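Local structure of chitinase (Paenibacillus sp. FPU-7, 5GZT) at residues 661-666 with 756-761; 654-659 with 1104-1109; 696-701 with 730-735. The protein probably hydrolyses chitin and chitodextrins at random internal beta-1,4 linkages between N-acetylglucosamine units, as an endochitinase with two family 18 glycosyl hydrolase domains. One frame throughout, in Å; residues are numbered along the deposited sequence.

Overall arrangement
The three contacts cluster where the immunoglobulin-like domain meets the second family 18 glycosyl hydrolase domain, all on one side of the chain's centre. Contacts 1 and 3 belong to the same mixed sheet, ordered 660-662, 754-759, 732-738 and 692-695, and their centres lie about 9 Å apart. Contact 2, whose centre is about 13 Å from that of contact 1 and 15 Å from that of contact 3, joins residues 654-659, just ahead of this sheet, to the end of helix 1093-1106. Along the chain the pairings enclose one another, contact 3 innermost and contact 2 outermost. The immunoglobulin-like domain is thus closed by its first and last strands and held against the hydrolase domain.

Contact 1 (661-666 with 756-761); sequences VTMATY and VTIMPK
Val661 and Thr662 run parallel to Ile758 and Met759, pairing the first and last strands of the immunoglobulin-like domain at one edge of its mixed sheet. Val661 N donates to Thr757 O (3.0 Å), and Val661 O receives Met759 N at 2.8 Å from a position tilted out of the carbonyl plane. A third, almost straight bond from Met663 N to Met759 O (2.8 Å, 176° at the hydrogen) carries the pairing just beyond the end of strand 660-662. Val661 and Ile758 project from one face of the sheet, where strand 668-678 adds Leu669 and Phe674; Thr662 and Met759 project from the other, the OG1 of Thr662 lying against CB of Met759. Met663 CG, anti to the carbonyl carbon (chi1 -62°), lies 4.1 Å from Ile758 CG2. Past the strands, water takes over from direct bonds: one molecule bridges Met663 O and Lys761 O, another Thr665 O and Lys761 N. Lys761 starts with CG between its backbone N and carbonyl carbon (chi1 67°), then runs fully extended across the face of the Tyr666 ring. Lys761 CE makes a CH-pi contact over the ring centre, and Lys761 NZ forms a cation-pi interaction 3.8 Å from the centroid of the Tyr666 ring. The same ammonium group is tied back to the backbone by a water that accepts from both Lys761 NZ (2.8 Å) and Tyr666 N (2.9 Å).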
# COMPACT_ATOMS: atom_id res chain seq x y z
N VAL B 661 -31.75 -27.64 -0.78
CA VAL B 661 -32.30 -28.74 -1.52
C VAL B 661 -33.61 -29.11 -0.81
O VAL B 661 -33.61 -29.28 0.44
CB VAL B 661 -31.38 -29.92 -1.58
CG1 VAL B 661 -32.06 -31.08 -2.28
CG2 VAL B 661 -30.07 -29.56 -2.29
N THR B 662 -34.71 -29.12 -1.55
CA THR B 662 -36.05 -29.30 -0.97
C THR B 662 -36.65 -30.70 -1.28
O THR B 662 -36.67 -31.15 -2.45
CB THR B 662 -36.98 -28.27 -1.53
OG1 THR B 662 -36.45 -26.98 -1.31
CG2 THR B 662 -38.38 -28.37 -0.84
N MET B 663 -37.14 -31.36 -0.22
CA MET B 663 -37.79 -32.66 -0.31
C MET B 663 -38.96 -32.54 -1.27
O MET B 663 -39.64 -31.54 -1.30
CB MET B 663 -38.30 -33.13 1.07
CG MET B 663 -37.19 -33.34 2.14
SD MET B 663 -36.28 -34.82 1.78
CE MET B 663 -37.50 -36.13 1.83
N ALA B 664 -39.18 -33.56 -2.08
CA ALA B 664 -40.38 -33.58 -2.98
C ALA B 664 -41.57 -34.17 -2.24
O ALA B 664 -42.67 -33.79 -2.49
CB ALA B 664 -40.04 -34.50 -4.15
N THR B 665 -41.37 -35.13 -1.34
CA THR B 665 -42.48 -35.68 -0.52
C THR B 665 -41.96 -35.78 0.91
O THR B 665 -40.90 -35.23 1.21
CB THR B 665 -42.93 -37.08 -0.97
OG1 THR B 665 -41.89 -38.01 -0.76
CG2 THR B 665 -43.41 -37.09 -2.50
N TYR B 666 -42.69 -36.42 1.80
CA TYR B 666 -42.15 -36.65 3.13
C TYR B 666 -40.90 -37.46 3.07
O TYR B 666 -40.10 -37.34 3.96
CB TYR B 666 -43.20 -37.32 4.07
CG TYR B 666 -44.20 -36.35 4.71
CD1 TYR B 666 -43.75 -35.21 5.29
CD2 TYR B 666 -45.57 -36.58 4.72
CE1 TYR B 666 -44.60 -34.28 5.85
CE2 TYR B 666 -46.46 -35.68 5.37
CZ TYR B 666 -45.95 -34.51 5.90
OH TYR B 666 -46.66 -33.50 6.54
N VAL B 756 -25.86 -25.31 5.43
CA VAL B 756 -26.84 -25.26 4.34
C VAL B 756 -28.01 -26.23 4.78
O VAL B 756 -27.95 -26.80 5.92
CB VAL B 756 -26.24 -25.66 3.01
CG1 VAL B 756 -25.21 -24.57 2.61
CG2 VAL B 756 -25.54 -26.96 3.13
N THR B 757 -29.03 -26.33 3.96
CA THR B 757 -30.33 -26.85 4.35
C THR B 757 -30.96 -27.80 3.35
O THR B 757 -31.09 -27.46 2.17
CB THR B 757 -31.21 -25.70 4.61
OG1 THR B 757 -30.57 -24.83 5.56
CG2 THR B 757 -32.51 -26.09 5.11
N ILE B 758 -31.41 -28.95 3.88
CA ILE B 758 -32.47 -29.73 3.28
C ILE B 758 -33.81 -29.29 3.82
O ILE B 758 -34.06 -29.51 5.01
CB ILE B 758 -32.24 -31.19 3.48
CG1 ILE B 758 -31.01 -31.62 2.72
CG2 ILE B 758 -33.42 -32.02 2.97
CD1 ILE B 758 -30.54 -33.06 3.02
N MET B 759 -34.66 -28.69 2.97
CA MET B 759 -35.95 -28.17 3.35
C MET B 759 -37.01 -29.25 3.24
O MET B 759 -37.00 -30.10 2.31
CB MET B 759 -36.36 -26.97 2.52
CG MET B 759 -35.48 -25.76 2.77
SD MET B 759 -35.96 -24.88 4.35
CE MET B 759 -37.64 -24.67 4.14
N PRO B 760 -37.88 -29.33 4.24
CA PRO B 760 -39.05 -30.28 4.11
C PRO B 760 -40.04 -29.81 3.01
O PRO B 760 -39.94 -28.69 2.51
CB PRO B 760 -39.70 -30.19 5.50
CG PRO B 760 -39.49 -28.76 5.88
CD PRO B 760 -38.09 -28.38 5.35
N LYS B 761 -40.96 -30.67 2.60
CA LYS B 761 -41.64 -30.58 1.35
C LYS B 761 -42.51 -29.35 1.22
O LYS B 761 -42.71 -28.93 0.10
CB LYS B 761 -42.45 -31.82 1.09
CG LYS B 761 -43.64 -31.99 2.05
CD LYS B 761 -44.58 -33.08 1.53
CE LYS B 761 -45.81 -33.23 2.43
NZ LYS B 761 -46.58 -34.41 2.02
O HOH W 1 -41.65 -30.08 -2.24
O HOH W 2 -40.49 -33.45 3.57
O HOH W 3 -45.51 -36.92 1.29

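Contact 2 (654-659 with 1104-1109); sequences TSVYAG and KNQGLR
Gly659 and Gly1107 meet backbone to backbone where a helix of the hydrolase domain ends, their CA atoms 4.6 Å apart. Gly1107 has positive phi (77°) and closes helix 1093-1106 in a Schellman motif, while its CA makes a bent CA-H...O contact with Gly659 O. With no side chain on either residue, the two backbones can come this close, and Val656 CG1 lies near Gly659. Gly659 N donates to Asn1105 O (2.7 Å) from above the carbonyl plane. Gln1106 reaches segment 654-659 by folding back at chi2 (-68°), which brings its amide beside Val656. There Gln1106 NE2 donates to Val656 O at 2.9 Å, also from above the carbonyl plane, and Gln1106 OE1 lies 3.6 Å from Val656 CB. A water donates to Gln1106 OE1 and accepts from Val656 N, so the amide holds Val656 O directly and Val656 N through the water; Arg1006 also donates to OE1. Tyr657 and Ala658 form a classic beta bulge opposite Ile675 of strand 668-678. Segment 654-659 thus contacts both that strand and the end of helix 1093-1106, and leads directly into strand 660-662 beside strand 754-759.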
# COMPACT_ATOMS: atom_id res chain seq x y z
N THR B 654 -15.93 -19.65 4.20
CA THR B 654 -16.96 -19.84 3.20
C THR B 654 -18.15 -18.90 3.22
O THR B 654 -18.38 -18.22 4.21
CB THR B 654 -17.50 -21.26 3.34
OG1 THR B 654 -18.17 -21.43 4.60
CG2 THR B 654 -16.42 -22.26 3.18
N SER B 655 -18.87 -18.85 2.07
CA SER B 655 -20.14 -18.20 1.93
C SER B 655 -21.06 -19.21 1.25
O SER B 655 -20.66 -20.32 0.97
CB SER B 655 -20.08 -16.82 1.23
OG SER B 655 -19.74 -17.01 -0.13
N VAL B 656 -22.33 -18.89 1.06
CA VAL B 656 -23.19 -19.81 0.39
C VAL B 656 -23.76 -19.15 -0.88
O VAL B 656 -24.16 -17.99 -0.90
CB VAL B 656 -24.37 -20.15 1.33
CG1 VAL B 656 -25.39 -21.04 0.58
CG2 VAL B 656 -23.87 -20.85 2.57
N TYR B 657 -23.86 -19.91 -1.96
CA TYR B 657 -24.44 -19.40 -3.17
C TYR B 657 -25.74 -20.18 -3.45
O TYR B 657 -26.73 -19.60 -3.89
CB TYR B 657 -23.46 -19.68 -4.32
CG TYR B 657 -23.99 -19.25 -5.66
CD1 TYR B 657 -23.90 -17.94 -6.08
CD2 TYR B 657 -24.49 -20.16 -6.49
CE1 TYR B 657 -24.40 -17.53 -7.32
CE2 TYR B 657 -25.03 -19.81 -7.68
CZ TYR B 657 -24.96 -18.51 -8.11
OH TYR B 657 -25.48 -18.33 -9.38
N ALA B 658 -25.73 -21.47 -3.21
CA ALA B 658 -26.90 -22.34 -3.31
C ALA B 658 -26.99 -23.19 -2.04
O ALA B 658 -26.19 -24.09 -1.84
CB ALA B 658 -26.83 -23.25 -4.53
N GLY B 659 -27.91 -22.86 -1.16
CA GLY B 659 -27.96 -23.50 0.15
C GLY B 659 -29.21 -24.27 0.50
O GLY B 659 -29.36 -24.74 1.70
N LYS B 1104 -34.34 -18.32 0.03
CA LYS B 1104 -34.30 -19.57 -0.74
C LYS B 1104 -32.87 -19.99 -1.06
O LYS B 1104 -32.53 -21.15 -0.86
CB LYS B 1104 -35.03 -19.40 -2.06
CG LYS B 1104 -36.54 -19.41 -1.91
CD LYS B 1104 -37.23 -18.64 -2.99
CE LYS B 1104 -37.08 -19.31 -4.31
NZ LYS B 1104 -37.75 -18.52 -5.39
N ASN B 1105 -32.04 -19.04 -1.50
CA ASN B 1105 -30.68 -19.36 -1.95
C ASN B 1105 -29.75 -19.63 -0.81
O ASN B 1105 -28.73 -20.28 -1.02
CB ASN B 1105 -30.08 -18.20 -2.77
CG ASN B 1105 -30.78 -18.04 -4.13
OD1 ASN B 1105 -31.30 -18.98 -4.66
ND2 ASN B 1105 -30.74 -16.85 -4.68
N GLN B 1106 -30.05 -19.08 0.38
CA GLN B 1106 -29.16 -19.27 1.54
C GLN B 1106 -29.59 -20.39 2.45
O GLN B 1106 -28.90 -20.71 3.44
CB GLN B 1106 -29.12 -17.97 2.32
CG GLN B 1106 -28.50 -16.82 1.58
CD GLN B 1106 -27.04 -17.02 1.36
OE1 GLN B 1106 -26.25 -17.26 2.28
NE2 GLN B 1106 -26.67 -16.92 0.14
N GLY B 1107 -30.74 -21.02 2.17
CA GLY B 1107 -31.20 -22.11 3.03
C GLY B 1107 -31.81 -21.64 4.33
O GLY B 1107 -31.79 -22.37 5.32
N LEU B 1108 -32.38 -20.48 4.31
CA LEU B 1108 -33.07 -19.94 5.47
C LEU B 1108 -34.43 -20.62 5.71
O LEU B 1108 -34.99 -21.28 4.80
CB LEU B 1108 -33.20 -18.44 5.46
CG LEU B 1108 -31.95 -17.62 5.14
CD1 LEU B 1108 -32.27 -16.16 5.26
CD2 LEU B 1108 -30.75 -18.00 6.00
N ARG B 1109 -34.93 -20.49 6.94
CA ARG B 1109 -36.25 -21.08 7.23
C ARG B 1109 -37.35 -20.37 6.43
O ARG B 1109 -38.29 -21.02 6.03
CB ARG B 1109 -36.61 -21.07 8.71
CG ARG B 1109 -37.86 -21.87 9.06
CD ARG B 1109 -37.58 -23.33 8.92
NE ARG B 1109 -38.75 -24.20 8.89
CZ ARG B 1109 -39.48 -24.53 7.84
NH1 ARG B 1109 -39.25 -23.99 6.63
NH2 ARG B 1109 -40.47 -25.41 7.99
O HOH W 4 -23.63 -16.40 2.05

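Contact 3 (696-701 with 730-735); sequences GIPAGI and DPIDVR
Gly696 lies close against Asp733 and Val734, its CA 4.7 Å from that of Val734, where strand 692-695 gives way to a loop of the immunoglobulin-like domain. Its phi is 107°, and without a side chain its CA sits beside Asp733 O.

Van der Waals contacts join the two segments, and Ile732 meets the loop with both branches. Ile732 CG2, placed anti to the backbone N by a chi1 of -61°, makes a methyl-to-carbonyl contact with Gly696 O at 3.3 Å. The other contacts are apolar. Ile732 CD1, at the end of the second branch, meets Pro698 CG at 4.0 Å. Ile697 is bent at chi2 (-68°), and Ile697 CD1 touches CG1 of Val734, again at 4.0 Å. The isoleucine and valine side chains meet at a slant, as do the proline ring and Ile732.

The side-chain and turn hydrogen bonds of the two segments run within each segment or to residues outside both. In the loop, Ile701 N bonds to Pro698 O (3.0 Å) and closes a type II beta turn with Gly700 at positive phi. On the strand, Arg735 NE and Asp733 OD2 form a salt bridge of 2.7 Å, with the carboxylate oxygen at the guanidinium edge, using its syn lone pair. Arg735 NH2 adds a weak bond to the same oxygen. Both groups have further partners: Asp733 OD1 bonds to Ser755 OG, and the guanidinium reaches Pro753 O and Gly1009 O.

Strand 732-738 runs between strands 754-759 and 692-695 in the mixed sheet. Ile732 and Pro698 both rest on Ile758 of strand 754-759, and Val734 packs on Val756 and Val694. Ile697 also packs on Val719, as does Ile701, joining the loop to strand 714-723.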
# COMPACT_ATOMS: atom_id res chain seq x y z
N GLY B 696 -24.79 -34.55 7.96
CA GLY B 696 -26.18 -34.29 8.07
C GLY B 696 -26.93 -34.83 6.87
O GLY B 696 -28.12 -34.75 6.88
N ILE B 697 -26.26 -35.38 5.83
CA ILE B 697 -27.01 -35.89 4.68
C ILE B 697 -27.66 -37.17 5.20
O ILE B 697 -27.00 -37.93 5.86
CB ILE B 697 -26.07 -36.30 3.53
CG1 ILE B 697 -25.25 -35.09 2.99
CG2 ILE B 697 -26.85 -36.97 2.43
CD1 ILE B 697 -26.08 -34.07 2.27
N PRO B 698 -28.95 -37.41 4.93
CA PRO B 698 -29.61 -38.61 5.57
C PRO B 698 -29.01 -39.94 5.21
O PRO B 698 -28.39 -40.08 4.17
CB PRO B 698 -31.03 -38.55 5.00
CG PRO B 698 -31.23 -37.07 4.74
CD PRO B 698 -29.93 -36.61 4.20
N ALA B 699 -29.20 -40.93 6.08
CA ALA B 699 -28.54 -42.21 5.96
C ALA B 699 -29.06 -42.86 4.68
O ALA B 699 -30.28 -42.76 4.34
CB ALA B 699 -28.87 -43.11 7.18
N GLY B 700 -28.11 -43.40 3.91
CA GLY B 700 -28.46 -44.12 2.69
C GLY B 700 -28.55 -43.17 1.48
O GLY B 700 -28.69 -43.69 0.36
N ILE B 701 -28.41 -41.84 1.68
CA ILE B 701 -28.37 -40.91 0.58
C ILE B 701 -26.90 -40.63 0.26
O ILE B 701 -26.12 -40.26 1.11
CB ILE B 701 -29.09 -39.62 0.84
CG1 ILE B 701 -30.57 -39.77 1.21
CG2 ILE B 701 -28.99 -38.73 -0.40
CD1 ILE B 701 -31.34 -40.42 0.13
N ASP B 730 -39.29 -31.43 9.37
CA ASP B 730 -38.59 -30.17 9.62
C ASP B 730 -37.28 -30.10 8.82
O ASP B 730 -36.82 -31.09 8.39
CB ASP B 730 -38.22 -30.10 11.07
CG ASP B 730 -39.44 -29.79 11.92
OD1 ASP B 730 -40.01 -28.66 11.82
OD2 ASP B 730 -39.80 -30.72 12.59
N PRO B 731 -36.66 -28.94 8.73
CA PRO B 731 -35.42 -28.86 7.93
C PRO B 731 -34.31 -29.71 8.57
O PRO B 731 -34.31 -29.90 9.77
CB PRO B 731 -35.08 -27.40 7.97
CG PRO B 731 -36.33 -26.69 8.15
CD PRO B 731 -37.13 -27.59 9.11
N ILE B 732 -33.40 -30.19 7.74
CA ILE B 732 -32.22 -30.89 8.14
C ILE B 732 -31.02 -29.96 7.94
O ILE B 732 -30.81 -29.42 6.81
CB ILE B 732 -32.06 -32.15 7.31
CG1 ILE B 732 -33.29 -33.12 7.53
CG2 ILE B 732 -30.72 -32.83 7.68
CD1 ILE B 732 -33.37 -34.25 6.56
N ASP B 733 -30.25 -29.74 9.01
CA ASP B 733 -29.06 -28.92 8.91
C ASP B 733 -27.91 -29.74 8.31
O ASP B 733 -27.58 -30.79 8.80
CB ASP B 733 -28.67 -28.31 10.29
CG ASP B 733 -27.48 -27.32 10.18
OD1 ASP B 733 -27.45 -26.46 9.21
OD2 ASP B 733 -26.61 -27.37 11.06
N VAL B 734 -27.31 -29.25 7.25
CA VAL B 734 -26.16 -29.88 6.59
C VAL B 734 -24.92 -29.00 6.83
O VAL B 734 -25.01 -27.80 6.68
CB VAL B 734 -26.44 -30.06 5.07
CG1 VAL B 734 -25.26 -30.72 4.37
CG2 VAL B 734 -27.64 -30.93 4.89
N ARG B 735 -23.80 -29.57 7.29
CA ARG B 735 -22.65 -28.79 7.67
C ARG B 735 -21.47 -29.24 6.77
O ARG B 735 -21.21 -30.42 6.66
CB ARG B 735 -22.29 -29.01 9.16
CG ARG B 735 -23.31 -28.47 10.12
CD ARG B 735 -23.12 -27.00 10.21
NE ARG B 735 -24.12 -26.34 10.99
CZ ARG B 735 -24.04 -25.13 11.52
NH1 ARG B 735 -22.96 -24.39 11.40
NH2 ARG B 735 -25.05 -24.67 12.24